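Local atomic coordinates of photosystem II assembly protein Ycf48 (Thermosynechococcus elongatus, PDB entry 5OJ5), a protein that acts early in the assembly of photosystem II and in replacing photodamaged D1, whose C-terminal extension it binds. Residues L37-A49 with C294-V308. Numbering follows the deposited sequence.
Sequences LAIPALDYNPWEA and CSQDGGQTWQQDVDV
Asn45 OD1 and Asp305 OD2 lie only 2.5 Å apart, an amide oxygen against a carboxylate oxygen. The Asn45 amide is placed by its own chain: OD1 accepts from Trp47 N at 3.0 Å, forming an Asx turn, while ND2 donates to Trp47 O at 3.0 Å. These two bonds support the assignment of OD1 as the atom facing Asp305. With CG anti to the backbone N (chi1 168°), the Asn45 side chain reaches across to the acid, the amide and carboxylate planes standing 69° apart. Asp305 OD2 also lies in the plane of the Trp47 indole, at its edge, 3.6 Å from CD1.

Further toward the N-terminus, the backbones form a single parallel bridge between Ala41 and Gln304. Gln304 N donates to Pro40 O at 2.9 Å, and Gln304 O in turn accepts from Leu42 N at 2.9 Å. Pairing thus adds a short parallel edge to an otherwise antiparallel blade, in which 303-304 is the outermost strand. Side chains pack beside this bridge: Ile39 CD1 sits 3.6 Å from Gln304 N, and Ala41 CB meets a methyl of Val306. In one of its two modelled conformers, Leu42 directs CD2 to Cys294 CB and CD1 to the Gln303 and Gln296 amides, so these contacts are less certain. A water links Asp43 N to Gln303 OE1, accepting from the former and donating to the latter at 3.0 Å.

Residues 47-51 form the outer strand of the blade containing 334-338, the N- and C-terminal closure familiar from beta-propellers; residues 39-45 therefore tie the preceding blade to the closing one. Trp47 packs edge-to-face with Trp284 and Tyr338. The close pair of oxygens would be unfavourable between two pure acceptors, so it is consistent with a proton on Asp305, though the heavy atoms alone do not prove it.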
loop_
_atom_site.group_PDB
_atom_site.type_symbol
_atom_site.label_atom_id
_atom_site.label_comp_id
_atom_site.label_asym_id
_atom_site.label_seq_id
_atom_site.Cartn_x
_atom_site.Cartn_y
_atom_site.Cartn_z
ATOM N N LEU A 37 28.373 13.441 -4.718
ATOM C CA LEU A 37 27.603 12.219 -4.482
ATOM C C LEU A 37 26.089 12.421 -4.440
ATOM O O LEU A 37 25.345 11.435 -4.408
ATOM C CB LEU A 37 28.094 11.480 -3.226
ATOM C CG LEU A 37 27.822 9.970 -3.069
ATOM C CD1 LEU A 37 28.862 9.129 -3.824
ATOM C CD2 LEU A 37 27.795 9.580 -1.601
ATOM N N ALA A 38 25.620 13.667 -4.462
ATOM C CA ALA A 38 24.197 13.942 -4.312
ATOM C C ALA A 38 23.474 13.928 -5.661
ATOM O O ALA A 38 24.084 13.885 -6.734
ATOM C CB ALA A 38 23.967 15.260 -3.572
ATOM N N ILE A 39 22.147 13.902 -5.589
ATOM C CA ILE A 39 21.320 14.142 -6.765
ATOM C C ILE A 39 20.694 15.511 -6.610
ATOM O O ILE A 39 20.725 16.090 -5.502
ATOM C CB ILE A 39 20.276 13.037 -6.953
ATOM C CG1 ILE A 39 19.239 13.020 -5.821
ATOM C CG2 ILE A 39 20.973 11.689 -7.075
ATOM C CD1 ILE A 39 18.128 12.070 -6.112
ATOM N N PRO A 40 20.163 16.097 -7.687
ATOM C CA PRO A 40 19.598 17.437 -7.562
ATOM C C PRO A 40 18.428 17.442 -6.597
ATOM O O PRO A 40 17.722 16.441 -6.444
ATOM C CB PRO A 40 19.159 17.785 -8.994
ATOM C CG PRO A 40 19.928 16.886 -9.870
ATOM C CD PRO A 40 20.100 15.607 -9.089
ATOM N N ALA A 41 18.248 18.588 -5.942
ATOM C CA ALA A 41 17.124 18.816 -5.057
ATOM C C ALA A 41 15.937 19.315 -5.859
ATOM O O ALA A 41 16.075 20.267 -6.637
ATOM C CB ALA A 41 17.488 19.866 -4.014
ATOM N N LEU A 42 14.772 18.736 -5.591
ATOM C CA LEU A 42 13.533 19.184 -6.197
ATOM C C LEU A 42 13.284 20.652 -5.882
ATOM O O LEU A 42 13.627 21.132 -4.803
ATOM C CB LEU A 42 12.401 18.338 -5.602
ATOM C CG LEU A 42 11.081 18.117 -6.318
ATOM C CD1 LEU A 42 11.303 17.499 -7.683
ATOM C CD2 LEU A 42 10.196 17.248 -5.428
ATOM N N ASP A 43 12.607 21.331 -6.803
ATOM C CA ASP A 43 12.329 22.761 -6.686
ATOM C C ASP A 43 11.135 23.099 -5.808
ATOM O O ASP A 43 11.015 24.256 -5.382
ATOM C CB ASP A 43 12.112 23.391 -8.064
ATOM C CG ASP A 43 13.400 23.640 -8.803
ATOM O OD1 ASP A 43 14.483 23.519 -8.194
ATOM O OD2 ASP A 43 13.310 23.996 -9.998
ATOM N N TYR A 44 10.256 22.140 -5.533
ATOM C CA TYR A 44 9.085 22.412 -4.705
ATOM C C TYR A 44 8.792 21.167 -3.886
ATOM O O TYR A 44 8.842 20.058 -4.412
ATOM C CB TYR A 44 7.841 22.734 -5.554
ATOM C CG TYR A 44 6.506 22.798 -4.752
ATOM C CD1 TYR A 44 6.244 23.804 -3.812
ATOM C CD2 TYR A 44 5.536 21.811 -4.901
ATOM C CE1 TYR A 44 5.041 23.841 -3.096
ATOM C CE2 TYR A 44 4.336 21.841 -4.184
ATOM C CZ TYR A 44 4.114 22.837 -3.278
ATOM O OH TYR A 44 2.931 22.878 -2.556
ATOM N N ASN A 45 8.515 21.355 -2.605
ATOM C CA ASN A 45 8.129 20.250 -1.750
ATOM C C ASN A 45 6.616 20.293 -1.558
ATOM O O ASN A 45 6.123 21.173 -0.831
ATOM C CB ASN A 45 8.797 20.371 -0.397
ATOM C CG ASN A 45 8.164 19.386 0.588
ATOM O OD1 ASN A 45 7.796 18.256 0.207
ATOM N ND2 ASN A 45 7.939 19.820 1.810
ATOM N N PRO A 46 5.850 19.356 -2.128
ATOM C CA PRO A 46 4.398 19.368 -1.985
ATOM C C PRO A 46 3.927 18.663 -0.725
ATOM O O PRO A 46 2.728 18.623 -0.453
ATOM C CB PRO A 46 3.938 18.592 -3.225
ATOM C CG PRO A 46 5.042 17.597 -3.468
ATOM C CD PRO A 46 6.304 18.311 -3.073
ATOM N N TRP A 47 4.806 18.109 0.074
ATOM C CA TRP A 47 4.390 17.241 1.167
ATOM C C TRP A 47 4.404 17.989 2.485
ATOM O O TRP A 47 5.441 18.495 2.914
ATOM C CB TRP A 47 5.293 16.020 1.224
ATOM C CG TRP A 47 5.175 15.148 0.017
ATOM C CD1 TRP A 47 6.058 15.057 -1.028
ATOM C CD2 TRP A 47 4.112 14.254 -0.300
ATOM N NE1 TRP A 47 5.619 14.167 -1.961
ATOM C CE2 TRP A 47 4.425 13.652 -1.547
ATOM C CE3 TRP A 47 2.936 13.868 0.365
ATOM C CZ2 TRP A 47 3.599 12.683 -2.135
ATOM C CZ3 TRP A 47 2.124 12.906 -0.216
ATOM C CH2 TRP A 47 2.468 12.319 -1.459
ATOM N N GLU A 48 3.273 18.031 3.139
ATOM C CA GLU A 48 3.185 18.624 4.469
ATOM C C GLU A 48 3.120 17.526 5.524
ATOM O O GLU A 48 2.321 16.602 5.418
ATOM C CB GLU A 48 1.972 19.532 4.540
ATOM C CG GLU A 48 0.601 18.957 4.541
ATOM C CD GLU A 48 -0.425 19.960 5.080
ATOM O OE1 GLU A 48 -1.504 19.503 5.530
ATOM O OE2 GLU A 48 -0.155 21.201 5.070
ATOM N N ALA A 49 3.931 17.619 6.554
ATOM C CA ALA A 49 3.958 16.629 7.614
ATOM C C ALA A 49 2.832 16.900 8.605
ATOM O O ALA A 49 2.612 18.034 9.015
ATOM C CB ALA A 49 5.294 16.625 8.349
ATOM N N CYS A 294 11.523 12.129 -6.341
ATOM C CA CYS A 294 10.560 12.308 -7.400
ATOM C C CYS A 294 11.252 12.250 -8.749
ATOM O O CYS A 294 12.299 12.871 -8.948
ATOM C CB CYS A 294 9.823 13.633 -7.247
ATOM S SG CYS A 294 8.661 14.037 -8.524
ATOM N N SER A 295 10.636 11.531 -9.672
ATOM C CA SER A 295 11.030 11.551 -11.072
ATOM C C SER A 295 9.911 12.177 -11.878
ATOM O O SER A 295 8.730 11.841 -11.695
ATOM C CB SER A 295 11.272 10.114 -11.539
ATOM O OG SER A 295 11.479 10.125 -12.958
ATOM N N GLN A 296 10.265 13.065 -12.794
ATOM C CA GLN A 296 9.300 13.711 -13.668
ATOM C C GLN A 296 9.378 13.161 -15.080
ATOM O O GLN A 296 8.678 13.648 -15.972
ATOM C CB GLN A 296 9.484 15.248 -13.619
ATOM C CG GLN A 296 9.111 15.775 -12.225
ATOM C CD GLN A 296 9.404 17.228 -12.002
ATOM O OE1 GLN A 296 8.598 18.085 -12.343
ATOM N NE2 GLN A 296 10.537 17.520 -11.373
ATOM N N ASP A 297 10.163 12.128 -15.291
ATOM C CA ASP A 297 10.349 11.514 -16.596
ATOM C C ASP A 297 10.070 10.020 -16.525
ATOM O O ASP A 297 10.724 9.221 -17.188
ATOM C CB ASP A 297 11.722 11.820 -17.207
ATOM C CG ASP A 297 12.899 11.423 -16.314
ATOM O OD1 ASP A 297 12.720 10.622 -15.369
ATOM O OD2 ASP A 297 14.043 11.914 -16.567
ATOM N N GLY A 298 9.134 9.620 -15.666
ATOM C CA GLY A 298 8.689 8.245 -15.651
ATOM C C GLY A 298 9.636 7.283 -14.946
ATOM O O GLY A 298 9.539 6.070 -15.131
ATOM N N GLY A 299 10.560 7.774 -14.139
ATOM C CA GLY A 299 11.420 6.902 -13.368
ATOM C C GLY A 299 12.830 6.846 -13.866
ATOM O O GLY A 299 13.640 6.129 -13.270
ATOM N N GLN A 300 13.157 7.540 -14.964
ATOM C CA GLN A 300 14.512 7.491 -15.499
ATOM C C GLN A 300 15.495 8.256 -14.631
ATOM O O GLN A 300 16.617 7.777 -14.392
ATOM C CB GLN A 300 14.519 8.025 -16.931
ATOM C CG GLN A 300 13.860 7.062 -17.901
ATOM C CD GLN A 300 14.415 5.645 -17.774
ATOM O OE1 GLN A 300 15.601 5.408 -17.994
ATOM N NE2 GLN A 300 13.552 4.695 -17.424
ATOM N N THR A 301 15.136 9.476 -14.234
ATOM C CA THR A 301 16.016 10.290 -13.416
ATOM C C THR A 301 15.245 10.856 -12.254
ATOM O O THR A 301 14.025 11.036 -12.306
ATOM C CB THR A 301 16.674 11.428 -14.169
ATOM O OG1 THR A 301 15.704 12.393 -14.561
ATOM C CG2 THR A 301 17.393 10.904 -15.405
ATOM N N TRP A 302 15.976 11.108 -11.194
ATOM C CA TRP A 302 15.360 11.381 -9.911
ATOM C C TRP A 302 15.974 12.615 -9.283
ATOM O O TRP A 302 17.155 12.916 -9.450
ATOM C CB TRP A 302 15.593 10.171 -8.958
ATOM C CG TRP A 302 14.865 8.944 -9.473
ATOM C CD1 TRP A 302 15.326 8.041 -10.386
ATOM C CD2 TRP A 302 13.532 8.542 -9.129
ATOM N NE1 TRP A 302 14.353 7.091 -10.615
ATOM C CE2 TRP A 302 13.248 7.384 -9.874
ATOM C CE3 TRP A 302 12.542 9.059 -8.292
ATOM C CZ2 TRP A 302 12.040 6.724 -9.779
ATOM C CZ3 TRP A 302 11.335 8.406 -8.205
ATOM C CH2 TRP A 302 11.088 7.247 -8.946
ATOM N N GLN A 303 15.161 13.285 -8.502
ATOM C CA GLN A 303 15.582 14.391 -7.688
ATOM C C GLN A 303 15.069 14.129 -6.282
ATOM O O GLN A 303 14.073 13.418 -6.078
ATOM C CB GLN A 303 15.035 15.706 -8.239
ATOM C CG GLN A 303 15.647 16.036 -9.607
ATOM C CD GLN A 303 15.228 17.375 -10.189
ATOM O OE1 GLN A 303 14.285 18.009 -9.710
ATOM N NE2 GLN A 303 15.984 17.848 -11.207
ATOM N N GLN A 304 15.751 14.686 -5.308
ATOM C CA GLN A 304 15.419 14.410 -3.923
ATOM C C GLN A 304 14.580 15.538 -3.326
ATOM O O GLN A 304 14.866 16.714 -3.547
ATOM C CB GLN A 304 16.670 14.218 -3.062
ATOM C CG GLN A 304 16.344 13.910 -1.627
ATOM C CD GLN A 304 17.490 13.314 -0.872
ATOM O OE1 GLN A 304 18.648 13.429 -1.278
ATOM N NE2 GLN A 304 17.180 12.674 0.241
ATOM N N ASP A 305 13.549 15.179 -2.554
ATOM C CA ASP A 305 12.807 16.158 -1.757
ATOM C C ASP A 305 13.570 16.348 -0.455
ATOM O O ASP A 305 13.432 15.564 0.491
ATOM C CB ASP A 305 11.395 15.661 -1.518
ATOM C CG ASP A 305 10.534 16.684 -0.835
ATOM O OD1 ASP A 305 11.035 17.546 -0.104
ATOM O OD2 ASP A 305 9.289 16.586 -1.011
ATOM N N VAL A 306 14.402 17.386 -0.421
ATOM C CA VAL A 306 15.318 17.518 0.698
ATOM C C VAL A 306 14.601 17.988 1.954
ATOM O O VAL A 306 15.108 17.760 3.063
ATOM C CB VAL A 306 16.539 18.416 0.373
ATOM C CG1 VAL A 306 17.358 17.749 -0.767
ATOM C CG2 VAL A 306 16.121 19.844 0.020
ATOM N N ASP A 307 13.454 18.669 1.823
ATOM C CA ASP A 307 12.800 19.200 3.015
ATOM C C ASP A 307 12.373 18.102 3.935
ATOM O O ASP A 307 12.406 18.278 5.152
ATOM C CB ASP A 307 11.579 20.028 2.666
ATOM C CG ASP A 307 11.953 21.225 1.862
ATOM O OD1 ASP A 307 12.162 22.322 2.393
ATOM O OD2 ASP A 307 12.153 21.014 0.655
ATOM N N VAL A 308 11.979 16.956 3.380
ATOM C CA VAL A 308 11.443 15.935 4.264
ATOM C C VAL A 308 12.538 15.100 4.890
ATOM O O VAL A 308 12.224 14.234 5.728
ATOM C CB VAL A 308 10.371 15.046 3.594
ATOM C CG1 VAL A 308 9.225 15.874 3.073
ATOM C CG2 VAL A 308 10.988 14.224 2.512
HETATM O O HOH W 1 12.200 20.156 -9.531
#